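Local coordinates for polyporopepsin (Irpex lacteus, PDB 1WKR), which cleaves peptide bonds as a pepsin-family aspartic endopeptidase with broad specificity and milk-clotting activity, at residues G283-S287 with S288-I292; A330-S333 with F334-A337; F265-A269 with N270-W274. All blocks are in the same frame, centred on the assembly; numbering follows the deposited sequence.

Interaction 1 (G283-S287 with S288-I292)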
loop_
_atom_site.group_PDB
_atom_site.type_symbol
_atom_site.label_atom_id
_atom_site.label_comp_id
_atom_site.label_asym_id
_atom_site.label_seq_id
_atom_site.Cartn_x
_atom_site.Cartn_y
_atom_site.Cartn_z
ATOM N N GLY A 283 -4.298 13.286 16.009
ATOM C CA GLY A 283 -5.105 14.417 16.605
ATOM C C GLY A 283 -6.056 13.944 17.692
ATOM O O GLY A 283 -6.850 14.642 18.099
ATOM N N GLY A 284 -5.889 12.664 18.064
ATOM C CA GLY A 284 -6.837 12.060 19.039
ATOM C C GLY A 284 -6.294 12.258 20.545
ATOM O O GLY A 284 -5.188 12.715 20.676
ATOM N N SER A 285 -7.167 11.824 21.336
ATOM C CA SER A 285 -6.747 11.913 22.814
ATOM C C SER A 285 -6.423 10.584 23.360
ATOM O O SER A 285 -6.778 9.504 22.712
ATOM C CB SER A 285 -7.811 12.374 23.520
ATOM O OG SER A 285 -9.282 11.644 23.423
ATOM N N ALA A 286 -5.680 10.516 24.421
ATOM C CA ALA A 286 -5.260 9.299 25.011
ATOM C C ALA A 286 -6.441 8.562 25.550
ATOM O O ALA A 286 -7.476 9.104 25.883
ATOM C CB ALA A 286 -4.261 9.584 26.204
ATOM N N SER A 287 -6.292 7.215 25.686
ATOM C CA SER A 287 -7.281 6.299 26.313
ATOM C C SER A 287 -8.591 6.437 25.496
ATOM O O SER A 287 -9.700 6.575 26.138
ATOM C CB SER A 287 -7.545 6.607 27.765
ATOM O OG SER A 287 -6.311 6.423 28.487
ATOM N N SER A 288 -8.499 6.551 24.259
ATOM C CA SER A 288 -9.645 6.683 23.304
ATOM C C SER A 288 -9.455 5.710 22.140
ATOM O O SER A 288 -8.331 5.392 21.798
ATOM C CB SER A 288 -9.650 8.072 22.669
ATOM O OG SER A 288 -9.642 9.094 23.733
ATOM N N VAL A 289 -10.584 5.210 21.632
ATOM C CA VAL A 289 -10.544 4.197 20.539
ATOM C C VAL A 289 -11.007 4.829 19.205
ATOM O O VAL A 289 -12.172 5.215 19.083
ATOM C CB VAL A 289 -11.474 3.044 20.884
ATOM C CG1 VAL A 289 -11.475 2.028 19.727
ATOM C CG2 VAL A 289 -10.946 2.350 22.147
ATOM N N TYR A 290 -10.099 4.866 18.229
ATOM C CA TYR A 290 -10.418 5.376 16.893
ATOM C C TYR A 290 -10.230 4.236 15.904
ATOM O O TYR A 290 -9.311 3.401 16.028
ATOM C CB TYR A 290 -9.485 6.568 16.485
ATOM C CG TYR A 290 -9.564 7.671 17.504
ATOM C CD1 TYR A 290 -10.612 8.520 17.568
ATOM C CD2 TYR A 290 -8.521 7.841 18.412
ATOM C CE1 TYR A 290 -10.713 9.584 18.554
ATOM C CE2 TYR A 290 -8.566 8.914 19.356
ATOM C CZ TYR A 290 -9.635 9.672 19.332
ATOM O OH TYR A 290 -9.651 10.729 20.360
ATOM N N LEU A 291 -11.074 4.154 14.905
ATOM C CA LEU A 291 -11.106 3.049 13.955
ATOM C C LEU A 291 -10.386 3.362 12.691
ATOM O O LEU A 291 -10.395 4.511 12.192
ATOM C CB LEU A 291 -12.514 2.606 13.667
ATOM C CG LEU A 291 -13.408 2.316 14.882
ATOM C CD1 LEU A 291 -14.759 1.804 14.458
ATOM C CD2 LEU A 291 -12.693 1.344 15.829
ATOM N N ILE A 292 -9.779 2.324 12.087
ATOM C CA ILE A 292 -9.043 2.489 10.823
ATOM C C ILE A 292 -9.820 2.021 9.613
ATOM O O ILE A 292 -9.286 2.066 8.515
ATOM C CB ILE A 292 -7.593 1.921 10.897
ATOM C CG1 ILE A 292 -7.525 0.435 11.335
ATOM C CG2 ILE A 292 -6.775 2.784 11.847
ATOM C CD1 ILE A 292 -8.200 -0.513 10.376
#
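The phenol oxygen of Tyr290 reaches back to the chain just before it and accepts the backbone N-H of Ser285. N of Ser285 lies 2.9 Å from OH of Tyr290, the N-H pointing almost straight at the oxygen (176°), and it comes in at the edge of the ring, near its plane. Beside this bond the hydroxyls of Ser285 and Ser288 meet tip to tip, OG to OG at 2.6 Å, a short hydrogen bond in which either could be the donor. OG of Ser288 also stands 3.1 Å from O of Ala286, a possible second acceptor. With a chi1 of -54°, OG of Ser288 lies beside its backbone N and anti to the carbonyl carbon, which sets it between OG of Ser285 and O of Ala286. The ring packs on bare backbone: CE2 of Tyr290 is 3.6 Å from CA of Gly284, and a CB at this glycine would collide with that ring carbon. A leucine in place of Tyr290 would probably leave the amide of Ser285 without its acceptor and open a gap where the ring lay against CA of Gly284. Further out, Arg244 hydrogen-bonds OG of Ser285, while ND2 of Asn279 grips the carbonyl oxygens of both Ser285 and Ser288. The tyrosine ring is flanked by Arg244, Asp237, Thr240 and Asn279, and Val289 and Leu291 make backbone bonds with Leu245 and Leu243 respectively. The whole is a surface loop folded back on the start of strand 289-295, which pairs with strands 243-245 and 218-220 in the C-terminal lobe of the pepsin fold.

Interaction 2 (A330-S333 with F334-A337). With SO4 (sulfate ion), chain I.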
loop_
_atom_site.group_PDB
_atom_site.type_symbol
_atom_site.label_atom_id
_atom_site.label_comp_id
_atom_site.label_asym_id
_atom_site.label_seq_id
_atom_site.Cartn_x
_atom_site.Cartn_y
_atom_site.Cartn_z
ATOM N N ALA A 330 -1.639 -14.201 3.446
ATOM C CA ALA A 330 -1.442 -15.181 4.540
ATOM C C ALA A 330 -1.537 -14.455 5.844
ATOM O O ALA A 330 -1.261 -13.225 5.973
ATOM C CB ALA A 330 -0.089 -15.884 4.435
ATOM N N THR A 331 -1.954 -15.171 6.902
ATOM C CA THR A 331 -1.805 -14.728 8.272
ATOM C C THR A 331 -0.339 -14.565 8.631
ATOM O O THR A 331 0.546 -15.029 7.927
ATOM C CB THR A 331 -2.493 -15.696 9.244
ATOM O OG1 THR A 331 -1.966 -17.037 9.025
ATOM C CG2 THR A 331 -4.034 -15.784 9.039
ATOM N N THR A 332 -0.115 -13.912 9.761
ATOM C CA THR A 332 1.241 -13.735 10.323
ATOM C C THR A 332 1.147 -13.964 11.835
ATOM O O THR A 332 0.052 -14.042 12.423
ATOM C CB THR A 332 1.804 -12.343 10.025
ATOM O OG1 THR A 332 1.221 -11.423 10.983
ATOM C CG2 THR A 332 1.451 -11.848 8.626
ATOM N N SER A 333 2.312 -13.965 12.451
ATOM C CA SER A 333 2.344 -14.054 13.922
ATOM C C SER A 333 1.721 -12.831 14.558
ATOM O O SER A 333 1.455 -12.896 15.787
ATOM C CB SER A 333 3.772 -14.206 14.382
ATOM O OG SER A 333 4.522 -12.989 14.148
ATOM N N PHE A 334 1.458 -11.750 13.857
ATOM C CA PHE A 334 0.844 -10.530 14.422
ATOM C C PHE A 334 -0.629 -10.430 14.031
ATOM O O PHE A 334 -1.257 -9.448 14.482
ATOM C CB PHE A 334 1.617 -9.289 13.929
ATOM C CG PHE A 334 3.015 -9.261 14.410
ATOM C CD1 PHE A 334 3.284 -8.747 15.662
ATOM C CD2 PHE A 334 4.086 -9.690 13.632
ATOM C CE1 PHE A 334 4.671 -8.721 16.162
ATOM C CE2 PHE A 334 5.396 -9.662 14.105
ATOM C CZ PHE A 334 5.659 -9.232 15.344
ATOM N N THR A 335 -1.224 -11.340 13.268
ATOM C CA THR A 335 -2.617 -11.166 12.924
ATOM C C THR A 335 -3.472 -10.983 14.173
ATOM O O THR A 335 -4.373 -10.129 14.208
ATOM C CB THR A 335 -3.103 -12.378 12.133
ATOM O OG1 THR A 335 -2.302 -12.494 10.933
ATOM C CG2 THR A 335 -4.573 -12.245 11.717
ATOM N N THR A 336 -3.209 -11.745 15.205
ATOM C CA THR A 336 -3.988 -11.683 16.451
ATOM C C THR A 336 -3.318 -10.793 17.513
ATOM O O THR A 336 -3.752 -10.897 18.699
ATOM C CB THR A 336 -4.257 -13.112 17.018
ATOM O OG1 THR A 336 -3.023 -13.682 17.294
ATOM C CG2 THR A 336 -5.021 -13.973 16.009
ATOM N N ALA A 337 -2.428 -9.909 17.177
ATOM C CA ALA A 337 -1.845 -9.020 18.163
ATOM C C ALA A 337 -2.882 -8.146 18.811
ATOM O O ALA A 337 -3.954 -7.837 18.277
ATOM C CB ALA A 337 -0.786 -8.142 17.516
HETATM S S SO4 I . -2.006 -17.085 17.575
HETATM O O1 SO4 I . -1.974 -18.518 16.753
HETATM O O2 SO4 I . -1.090 -15.999 16.693
HETATM O O3 SO4 I . -3.519 -16.586 17.712
HETATM O O4 SO4 I . -1.264 -17.072 18.894
HETATM O O HOH W 1 -1.670 -14.343 14.610
HETATM O O HOH W 2 -0.376 -12.529 17.647
#
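Thr332 to Thr335 form a type I beta turn that takes the chain off strand 326-331, and a second type I turn, Phe334 to Ala337, overlaps it by two residues. The first is closed by N of Thr335 on O of Thr332 (3.1 Å), the donor standing well above the carbonyl plane. Threonine side chains brace it from both ends. OG1 of Thr332 accepts the N-H of Phe334 at 2.9 Å, an ST turn; it can do so because chi1 of 80° swings the hydroxyl over its own backbone, between N and the carbonyl carbon. In return, OG1 of Thr335 receives N of Thr332 at 2.9 Å, nearly straight at 168°, and is also bonded to the carbonyl oxygen of Arg315, so this buried hydroxyl links the turn to the chain entering strand 316-321. On the outer side, OG of Ser333 lies 3.4 Å from CD2 of Phe334, whose ring rests on Glu148 and Pro149. The second turn is closed by N of Ala337 on O of Phe334. Thr336, exposed, faces a bound ion: its OG1 donates to O3 of a sulfate, probably from the crystallisation liquor, at 3.0 Å. One water joins O of Thr332, N of Thr336 and sulfate O2; another spans O of Ser333 and OG1 of Thr336. Here an ST turn laid over a type I turn ends strand 326-331, the last in the chain, which lies between strands 175-178 and 316-321 in the sheet that joins the two lobes in pepsin-like proteases.

Interaction 3 (F265-A269 with N270-W274)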
loop_
_atom_site.group_PDB
_atom_site.type_symbol
_atom_site.label_atom_id
_atom_site.label_comp_id
_atom_site.label_asym_id
_atom_site.label_seq_id
_atom_site.Cartn_x
_atom_site.Cartn_y
_atom_site.Cartn_z
ATOM N N PHE A 265 -10.214 -14.461 6.073
ATOM C CA PHE A 265 -9.166 -13.680 6.767
ATOM C C PHE A 265 -9.824 -12.846 7.821
ATOM O O PHE A 265 -10.767 -12.048 7.500
ATOM C CB PHE A 265 -8.406 -12.847 5.756
ATOM C CG PHE A 265 -7.609 -13.710 4.778
ATOM C CD1 PHE A 265 -6.364 -14.163 5.132
ATOM C CD2 PHE A 265 -8.214 -14.151 3.598
ATOM C CE1 PHE A 265 -5.637 -14.996 4.257
ATOM C CE2 PHE A 265 -7.491 -14.994 2.768
ATOM C CZ PHE A 265 -6.207 -15.411 3.084
ATOM N N GLU A 266 -9.401 -12.942 9.065
ATOM C CA GLU A 266 -10.068 -12.311 10.192
ATOM C C GLU A 266 -9.314 -11.085 10.657
ATOM O O GLU A 266 -8.179 -11.198 11.205
ATOM C CB GLU A 266 -10.191 -13.325 11.299
ATOM C CG GLU A 266 -10.944 -12.738 12.523
ATOM C CD GLU A 266 -11.182 -13.678 13.629
ATOM O OE1 GLU A 266 -10.945 -14.959 13.501
ATOM O OE2 GLU A 266 -11.687 -13.266 14.692
ATOM N N LEU A 267 -9.872 -9.914 10.410
ATOM C CA LEU A 267 -9.332 -8.632 10.911
ATOM C C LEU A 267 -9.985 -8.385 12.287
ATOM O O LEU A 267 -11.181 -8.042 12.415
ATOM C CB LEU A 267 -9.649 -7.519 9.916
ATOM C CG LEU A 267 -8.920 -6.203 10.175
ATOM C CD1 LEU A 267 -7.429 -6.295 9.809
ATOM C CD2 LEU A 267 -9.575 -5.067 9.391
ATOM N N THR A 268 -9.197 -8.614 13.329
ATOM C CA THR A 268 -9.783 -8.630 14.693
ATOM C C THR A 268 -10.147 -7.243 15.153
ATOM O O THR A 268 -9.799 -6.227 14.533
ATOM C CB THR A 268 -8.759 -9.233 15.684
ATOM O OG1 THR A 268 -7.598 -8.356 15.678
ATOM C CG2 THR A 268 -8.330 -10.656 15.318
ATOM N N ALA A 269 -10.862 -7.200 16.291
ATOM C CA ALA A 269 -11.193 -5.916 16.906
ATOM C C ALA A 269 -9.963 -5.064 17.098
ATOM O O ALA A 269 -9.963 -3.856 16.709
ATOM C CB ALA A 269 -11.885 -6.148 18.253
ATOM N N ASN A 270 -8.875 -5.604 17.628
ATOM C CA ASN A 270 -7.719 -4.769 17.875
ATOM C C ASN A 270 -7.106 -4.251 16.542
ATOM O O ASN A 270 -6.579 -3.127 16.469
ATOM C CB ASN A 270 -6.639 -5.516 18.664
ATOM C CG ASN A 270 -5.540 -4.588 19.123
ATOM O OD1 ASN A 270 -4.438 -4.571 18.591
ATOM N ND2 ASN A 270 -5.834 -3.837 20.211
ATOM N N ALA A 271 -7.160 -5.109 15.510
ATOM C CA ALA A 271 -6.642 -4.707 14.187
ATOM C C ALA A 271 -7.463 -3.593 13.582
ATOM O O ALA A 271 -6.989 -2.922 12.634
ATOM C CB ALA A 271 -6.685 -5.908 13.247
ATOM N N GLN A 272 -8.700 -3.375 14.032
ATOM C CA GLN A 272 -9.580 -2.327 13.485
ATOM C C GLN A 272 -9.361 -0.981 14.096
ATOM O O GLN A 272 -10.022 -0.030 13.682
ATOM C CB GLN A 272 -11.046 -2.739 13.673
ATOM C CG GLN A 272 -11.479 -3.862 12.706
ATOM C CD GLN A 272 -12.841 -4.395 13.075
ATOM O OE1 GLN A 272 -13.844 -3.674 13.025
ATOM N NE2 GLN A 272 -12.900 -5.623 13.496
ATOM N N ILE A 273 -8.441 -0.859 15.064
ATOM C CA ILE A 273 -8.243 0.428 15.772
ATOM C C ILE A 273 -6.855 0.962 15.516
ATOM O O ILE A 273 -5.894 0.225 15.266
ATOM C CB ILE A 273 -8.580 0.340 17.298
ATOM C CG1 ILE A 273 -7.420 -0.255 18.110
ATOM C CG2 ILE A 273 -9.905 -0.383 17.471
ATOM C CD1 ILE A 273 -7.685 -0.253 19.604
ATOM N N TRP A 274 -6.726 2.319 15.584
ATOM C CA TRP A 274 -5.448 2.993 15.506
ATOM C C TRP A 274 -4.624 2.682 16.764
ATOM O O TRP A 274 -5.257 2.564 17.858
ATOM C CB TRP A 274 -5.694 4.501 15.358
ATOM C CG TRP A 274 -4.481 5.339 15.213
ATOM C CD1 TRP A 274 -3.747 5.907 16.174
ATOM C CD2 TRP A 274 -3.810 5.651 13.964
ATOM N NE1 TRP A 274 -2.632 6.561 15.653
ATOM C CE2 TRP A 274 -2.671 6.393 14.311
ATOM C CE3 TRP A 274 -4.025 5.327 12.630
ATOM C CZ2 TRP A 274 -1.707 6.871 13.325
ATOM C CZ3 TRP A 274 -3.171 5.833 11.646
ATOM C CH2 TRP A 274 -2.000 6.529 11.999
#
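The extended side chain of Gln272 reaches back to the end of strand 263-267, where NE2 donates to O of Leu267 at 3.2 Å, coming from above the carbonyl plane in a bent hydrogen bond (N-H...O 138°). A weak second bond runs from NE2 to O of Thr268 at 3.3 Å. NE2 also bonds the carbonyl oxygen of Gln254, while OE1 bonds the hydroxyl of Tyr228. The backbone N of Gln272 is shared likewise, chiefly with O of Ala269 (3.0 Å) and weakly with O of Thr268. At the start of the 3-10 segment 270-272, N of Ala271 donates to OG1 of Thr268 at 3.3 Å; the hydroxyl is held over the backbone by a chi1 of 62°. The amide of Asn270 is satisfied outside the bend: ND2 by O of Asn340 and the hydroxyl of Tyr250, OD1 by NH2 of Arg315. The apolar part is small. CD1 of Leu267 meets CB of Ala271 at 3.5 Å, and its other branch, CD2, lies across CG of Gln272 at 4.0 Å. The chemistry implies a buried bend in which glutamine serves carbonyls at and just beyond the strand's end, while outside residues complete the Gln272 amide and bind that of Asn270 at both its polar atoms.

How the interactions relate
Interactions 1 and 3 belong to the same stretch of the C-terminal lobe and touch directly: Tyr290 O with Trp274 N, and Ile292 N with Gln272 O, probable hydrogen bonds that bring strand 289-295 alongside the chain leaving strand 263-267. Interaction 3 is buried and relies on amide groups, backbone carbonyls and a little apolar packing. Interaction 1 is half buried, Tyr290 and Ser288 inside, Ser285 and Ser287 nearer solvent. Interaction 2 is the surface case, threonine hydroxyls with waters and a sulfate, yet it packs against interaction 3 through Thr335 and Glu266, and Arg315 hydrogen-bonds residues of both. Interactions 1 and 2 do not meet.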